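Local coordinates for membrane protein implicated in regulation of membrane protease activity (Corynebacterium glutamicum ATCC 13032, PDB 3CP0) that probably takes part in regulating membrane protease activity through its soluble NfeD-like C-terminal domain, a small beta domain of the OB clan, at residues 49-60 with 69-80. Numbering follows the deposited sequence.
Sequences WSARSMDPTHTF and IDIQGTTAIVWK
Trp79 lies against the loop that follows strand 49-53, with Met54, Asp55, His58 and Phe60 gathered round its indole. Selenomethionine Met54 leaves the backbone with CG anti to N (chi1 -180°), and the bend at its last torsion lays the methyl over the indole: CE sits 3.5 Å from Trp79 CD2, a CH-pi contact reinforced by SE above the five-membered ring. Lys80 CG lies over the opposite face, out toward the rim. The far edge of the six-membered ring points at the face of His58, an edge-to-face pair with planes at 63°, and Asp55 CB comes to 3.7 Å from Trp79 CZ3. Phe60 closes a further side, its CZ 3.6 Å from Trp79 CE3 and the two ring planes perpendicular.

Tight packing continues along the parallel pairing of strands 49-53 and 75-80. Ser50 O accepts from Ala76 N, Ala76 O from Arg52 N (2.9 Å), Arg52 O from Val78 N, and Val78 O from Met54 N (2.9 Å), which carries the pairing into the loop. Ala51, Ala76 and Val78 meet on the buried face, where Ala51 CB is 4.2 Å from Val78 CG1.

The other face is looser only at its Arg52-Thr75 end, where, in one of two Arg52 conformers, CG merely brushes Thr75 CG2 at 3.9 Å; farther along, Ile77 is buried against Met54 and Arg52. Within the loop, Asp55 OD1 accepts Thr57 N, an Asx turn, and also Thr57 OG1. His58 ND1 is a ligand of a zinc ion. The parallel pairing of strands 47-53 and 75-80, within a mixed sheet whose first and last strands also pair, is characteristic of the OB-fold barrel expected for an NfeD-like C-terminal domain.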
loop_
_atom_site.group_PDB
_atom_site.type_symbol
_atom_site.label_atom_id
_atom_site.label_comp_id
_atom_site.label_asym_id
_atom_site.label_seq_id
_atom_site.Cartn_x
_atom_site.Cartn_y
_atom_site.Cartn_z
ATOM N N TRP A 49 1.016 -6.390 -4.839
ATOM C CA TRP A 49 2.088 -5.405 -4.838
ATOM C C TRP A 49 2.732 -5.338 -3.459
ATOM O O TRP A 49 2.063 -5.346 -2.433
ATOM C CB TRP A 49 1.515 -3.998 -5.125
ATOM C CG TRP A 49 1.177 -3.836 -6.510
ATOM C CD1 TRP A 49 0.118 -4.392 -7.183
ATOM C CD2 TRP A 49 1.893 -3.049 -7.455
ATOM N NE1 TRP A 49 0.142 -3.982 -8.512
ATOM C CE2 TRP A 49 1.238 -3.186 -8.703
ATOM C CE3 TRP A 49 3.037 -2.261 -7.365
ATOM C CZ2 TRP A 49 1.708 -2.554 -9.875
ATOM C CZ3 TRP A 49 3.496 -1.614 -8.513
ATOM C CH2 TRP A 49 2.828 -1.766 -9.749
ATOM N N SER A 50 4.050 -5.156 -3.448
ATOM C CA SER A 50 4.734 -4.759 -2.208
ATOM C C SER A 50 4.225 -3.412 -1.752
ATOM O O SER A 50 3.941 -2.517 -2.574
ATOM C CB SER A 50 6.224 -4.637 -2.458
ATOM O OG SER A 50 6.795 -5.942 -2.760
ATOM N N ALA A 51 4.206 -3.200 -0.432
ATOM C CA ALA A 51 3.731 -1.925 0.122
ATOM C C ALA A 51 4.479 -1.578 1.407
ATOM O O ALA A 51 4.971 -2.477 2.113
ATOM C CB ALA A 51 2.207 -1.977 0.409
ATOM N N ARG A 52 4.610 -0.281 1.658
ATOM C CA ARG A 52 5.213 0.242 2.887
ATOM C C ARG A 52 4.292 1.351 3.390
ATOM O O ARG A 52 3.574 1.979 2.610
ATOM C CB ARG A 52 6.587 0.868 2.590
ATOM C CG ARG A 52 7.708 -0.139 2.257
ATOM C CD ARG A 52 7.654 -1.466 3.024
ATOM N NE ARG A 52 8.650 -2.428 2.505
ATOM C CZ ARG A 52 8.381 -3.543 1.820
ATOM N NH1 ARG A 52 7.144 -3.941 1.543
ATOM N NH2 ARG A 52 9.386 -4.305 1.417
ATOM N N SER A 53 4.328 1.603 4.696
ATOM C CA SER A 53 3.523 2.700 5.241
ATOM C C SER A 53 4.171 4.031 4.907
ATOM O O SER A 53 5.400 4.131 4.819
ATOM C CB SER A 53 3.398 2.522 6.744
ATOM O OG SER A 53 2.598 1.390 6.969
HETATM N N MSE A 54 3.333 5.044 4.670
HETATM C CA MSE A 54 3.843 6.397 4.493
HETATM C C MSE A 54 4.576 6.898 5.767
HETATM O O MSE A 54 5.587 7.594 5.682
HETATM C CB MSE A 54 2.652 7.334 4.173
HETATM C CG MSE A 54 3.115 8.764 3.966
HETATM SE SE MSE A 54 1.558 9.912 3.964
HETATM C CE MSE A 54 1.396 9.965 5.888
ATOM N N ASP A 55 4.039 6.518 6.929
ATOM C CA ASP A 55 4.676 6.823 8.235
ATOM C C ASP A 55 5.095 5.475 8.817
ATOM O O ASP A 55 4.231 4.639 9.145
ATOM C CB ASP A 55 3.676 7.536 9.128
ATOM C CG ASP A 55 4.290 7.927 10.496
ATOM O OD1 ASP A 55 5.196 7.215 11.002
ATOM O OD2 ASP A 55 3.844 8.944 11.061
ATOM N N PRO A 56 6.404 5.235 8.928
ATOM C CA PRO A 56 6.854 3.897 9.346
ATOM C C PRO A 56 6.475 3.516 10.789
ATOM O O PRO A 56 6.726 2.372 11.189
ATOM C CB PRO A 56 8.387 3.992 9.241
ATOM C CG PRO A 56 8.677 5.463 9.483
ATOM C CD PRO A 56 7.558 6.132 8.677
ATOM N N THR A 57 5.920 4.430 11.579
ATOM C CA THR A 57 5.443 4.000 12.910
ATOM C C THR A 57 4.030 3.397 12.855
ATOM O O THR A 57 3.516 2.904 13.884
ATOM C CB THR A 57 5.488 5.132 13.930
ATOM O OG1 THR A 57 4.549 6.147 13.550
ATOM C CG2 THR A 57 6.869 5.777 13.941
ATOM N N HIS A 58 3.356 3.485 11.706
ATOM C CA HIS A 58 1.959 3.072 11.665
ATOM C C HIS A 58 1.826 1.763 10.913
ATOM O O HIS A 58 2.252 1.698 9.774
ATOM C CB HIS A 58 1.114 4.173 10.982
ATOM C CG HIS A 58 -0.357 3.912 10.988
ATOM N ND1 HIS A 58 -1.219 4.616 11.776
ATOM C CD2 HIS A 58 -1.132 3.033 10.298
ATOM C CE1 HIS A 58 -2.456 4.196 11.625
ATOM N NE2 HIS A 58 -2.434 3.219 10.739
ATOM N N THR A 59 1.211 0.748 11.511
ATOM C CA THR A 59 1.026 -0.518 10.809
ATOM C C THR A 59 -0.452 -0.619 10.384
ATOM O O THR A 59 -1.374 -0.254 11.156
ATOM C CB THR A 59 1.373 -1.692 11.766
ATOM O OG1 THR A 59 2.774 -1.630 12.074
ATOM C CG2 THR A 59 1.101 -3.035 11.121
ATOM N N PHE A 60 -0.663 -1.108 9.166
ATOM C CA PHE A 60 -1.990 -1.414 8.640
ATOM C C PHE A 60 -2.135 -2.923 8.658
ATOM O O PHE A 60 -1.367 -3.654 7.992
ATOM C CB PHE A 60 -2.133 -0.853 7.196
ATOM C CG PHE A 60 -2.101 0.631 7.150
ATOM C CD1 PHE A 60 -3.240 1.361 7.462
ATOM C CD2 PHE A 60 -0.935 1.299 6.779
ATOM C CE1 PHE A 60 -3.228 2.767 7.423
ATOM C CE2 PHE A 60 -0.880 2.698 6.740
ATOM C CZ PHE A 60 -2.034 3.426 7.047
ATOM N N ILE A 69 -0.630 6.428 -1.984
ATOM C CA ILE A 69 -0.334 7.863 -2.136
ATOM C C ILE A 69 0.980 8.194 -2.841
ATOM O O ILE A 69 1.307 9.326 -3.096
ATOM C CB ILE A 69 -0.528 8.637 -0.744
ATOM C CG1 ILE A 69 0.312 8.000 0.368
ATOM C CG2 ILE A 69 -1.990 8.615 -0.345
ATOM C CD1 ILE A 69 1.789 8.119 0.135
ATOM N N ASP A 70 1.729 7.153 -3.128
ATOM C CA ASP A 70 2.996 7.287 -3.869
ATOM C C ASP A 70 3.422 5.910 -4.334
ATOM O O ASP A 70 2.955 4.909 -3.845
ATOM C CB ASP A 70 4.052 7.922 -2.968
ATOM C CG ASP A 70 5.276 8.412 -3.771
ATOM O OD1 ASP A 70 5.254 8.452 -5.042
ATOM O OD2 ASP A 70 6.280 8.655 -3.071
ATOM N N ILE A 71 4.290 5.868 -5.335
ATOM C CA ILE A 71 4.878 4.593 -5.778
ATOM C C ILE A 71 6.365 4.892 -5.848
ATOM O O ILE A 71 6.783 5.901 -6.473
ATOM C CB ILE A 71 4.396 4.192 -7.163
ATOM C CG1 ILE A 71 2.908 3.819 -7.210
ATOM C CG2 ILE A 71 5.255 2.988 -7.701
ATOM C CD1 ILE A 71 2.510 2.397 -6.844
ATOM N N GLN A 72 7.174 4.029 -5.234
ATOM C CA GLN A 72 8.625 4.171 -5.321
ATOM C C GLN A 72 9.184 2.906 -5.984
ATOM O O GLN A 72 9.224 1.857 -5.353
ATOM C CB GLN A 72 9.214 4.361 -3.927
ATOM C CG GLN A 72 8.659 5.576 -3.148
ATOM C CD GLN A 72 9.187 5.668 -1.713
ATOM O OE1 GLN A 72 9.877 4.764 -1.219
ATOM N NE2 GLN A 72 8.862 6.781 -1.032
ATOM N N GLY A 73 9.593 3.003 -7.251
ATOM C CA GLY A 73 9.964 1.780 -8.060
ATOM C C GLY A 73 8.695 0.962 -8.277
ATOM O O GLY A 73 7.794 1.381 -9.017
ATOM N N THR A 74 8.584 -0.191 -7.622
ATOM C CA THR A 74 7.415 -1.032 -7.722
ATOM C C THR A 74 6.801 -1.252 -6.328
ATOM O O THR A 74 6.136 -2.285 -6.088
ATOM C CB THR A 74 7.694 -2.369 -8.376
ATOM O OG1 THR A 74 8.897 -2.961 -7.834
ATOM C CG2 THR A 74 7.874 -2.195 -9.893
ATOM N N THR A 75 7.059 -0.303 -5.430
ATOM C CA THR A 75 6.524 -0.408 -4.068
ATOM C C THR A 75 5.458 0.651 -3.871
ATOM O O THR A 75 5.728 1.840 -4.093
ATOM C CB THR A 75 7.648 -0.124 -3.030
ATOM O OG1 THR A 75 8.684 -1.086 -3.246
ATOM C CG2 THR A 75 7.139 -0.274 -1.608
ATOM N N ALA A 76 4.286 0.210 -3.477
ATOM C CA ALA A 76 3.234 1.135 -3.180
ATOM C C ALA A 76 3.463 1.728 -1.774
ATOM O O ALA A 76 3.698 0.990 -0.796
ATOM C CB ALA A 76 1.894 0.384 -3.214
ATOM N N ILE A 77 3.370 3.048 -1.670
ATOM C CA ILE A 77 3.440 3.686 -0.367
ATOM C C ILE A 77 2.004 4.082 -0.017
ATOM O O ILE A 77 1.304 4.797 -0.780
ATOM C CB ILE A 77 4.315 4.985 -0.393
ATOM C CG1 ILE A 77 5.691 4.768 -1.050
ATOM C CG2 ILE A 77 4.556 5.568 1.014
ATOM C CD1 ILE A 77 6.411 3.564 -0.463
ATOM N N VAL A 78 1.582 3.587 1.122
ATOM C CA VAL A 78 0.137 3.665 1.488
ATOM C C VAL A 78 -0.163 4.430 2.740
ATOM O O VAL A 78 0.679 4.546 3.678
ATOM C CB VAL A 78 -0.474 2.250 1.582
ATOM C CG1 VAL A 78 -0.225 1.466 0.229
ATOM C CG2 VAL A 78 0.081 1.460 2.752
ATOM N N TRP A 79 -1.386 4.947 2.778
ATOM C CA TRP A 79 -1.852 5.646 3.976
ATOM C C TRP A 79 -3.338 5.369 4.186
ATOM O O TRP A 79 -3.941 4.502 3.531
ATOM C CB TRP A 79 -1.534 7.135 3.902
ATOM C CG TRP A 79 -1.635 7.867 5.239
ATOM C CD1 TRP A 79 -2.358 8.996 5.519
ATOM C CD2 TRP A 79 -0.973 7.488 6.465
ATOM N NE1 TRP A 79 -2.211 9.345 6.875
ATOM C CE2 TRP A 79 -1.363 8.439 7.466
ATOM C CE3 TRP A 79 -0.096 6.451 6.812
ATOM C CZ2 TRP A 79 -0.898 8.362 8.806
ATOM C CZ3 TRP A 79 0.342 6.375 8.167
ATOM C CH2 TRP A 79 -0.043 7.336 9.107
ATOM N N LYS A 80 -3.914 6.066 5.151
ATOM C CA LYS A 80 -5.309 5.899 5.513
ATOM C C LYS A 80 -6.178 6.106 4.275
ATOM O O LYS A 80 -5.907 6.990 3.444
ATOM C CB LYS A 80 -5.622 6.945 6.588
ATOM C CG LYS A 80 -4.922 6.565 7.935
ATOM C CD LYS A 80 -5.168 7.669 8.955
ATOM C CE LYS A 80 -4.464 7.349 10.308
ATOM N NZ LYS A 80 -4.959 8.338 11.332
#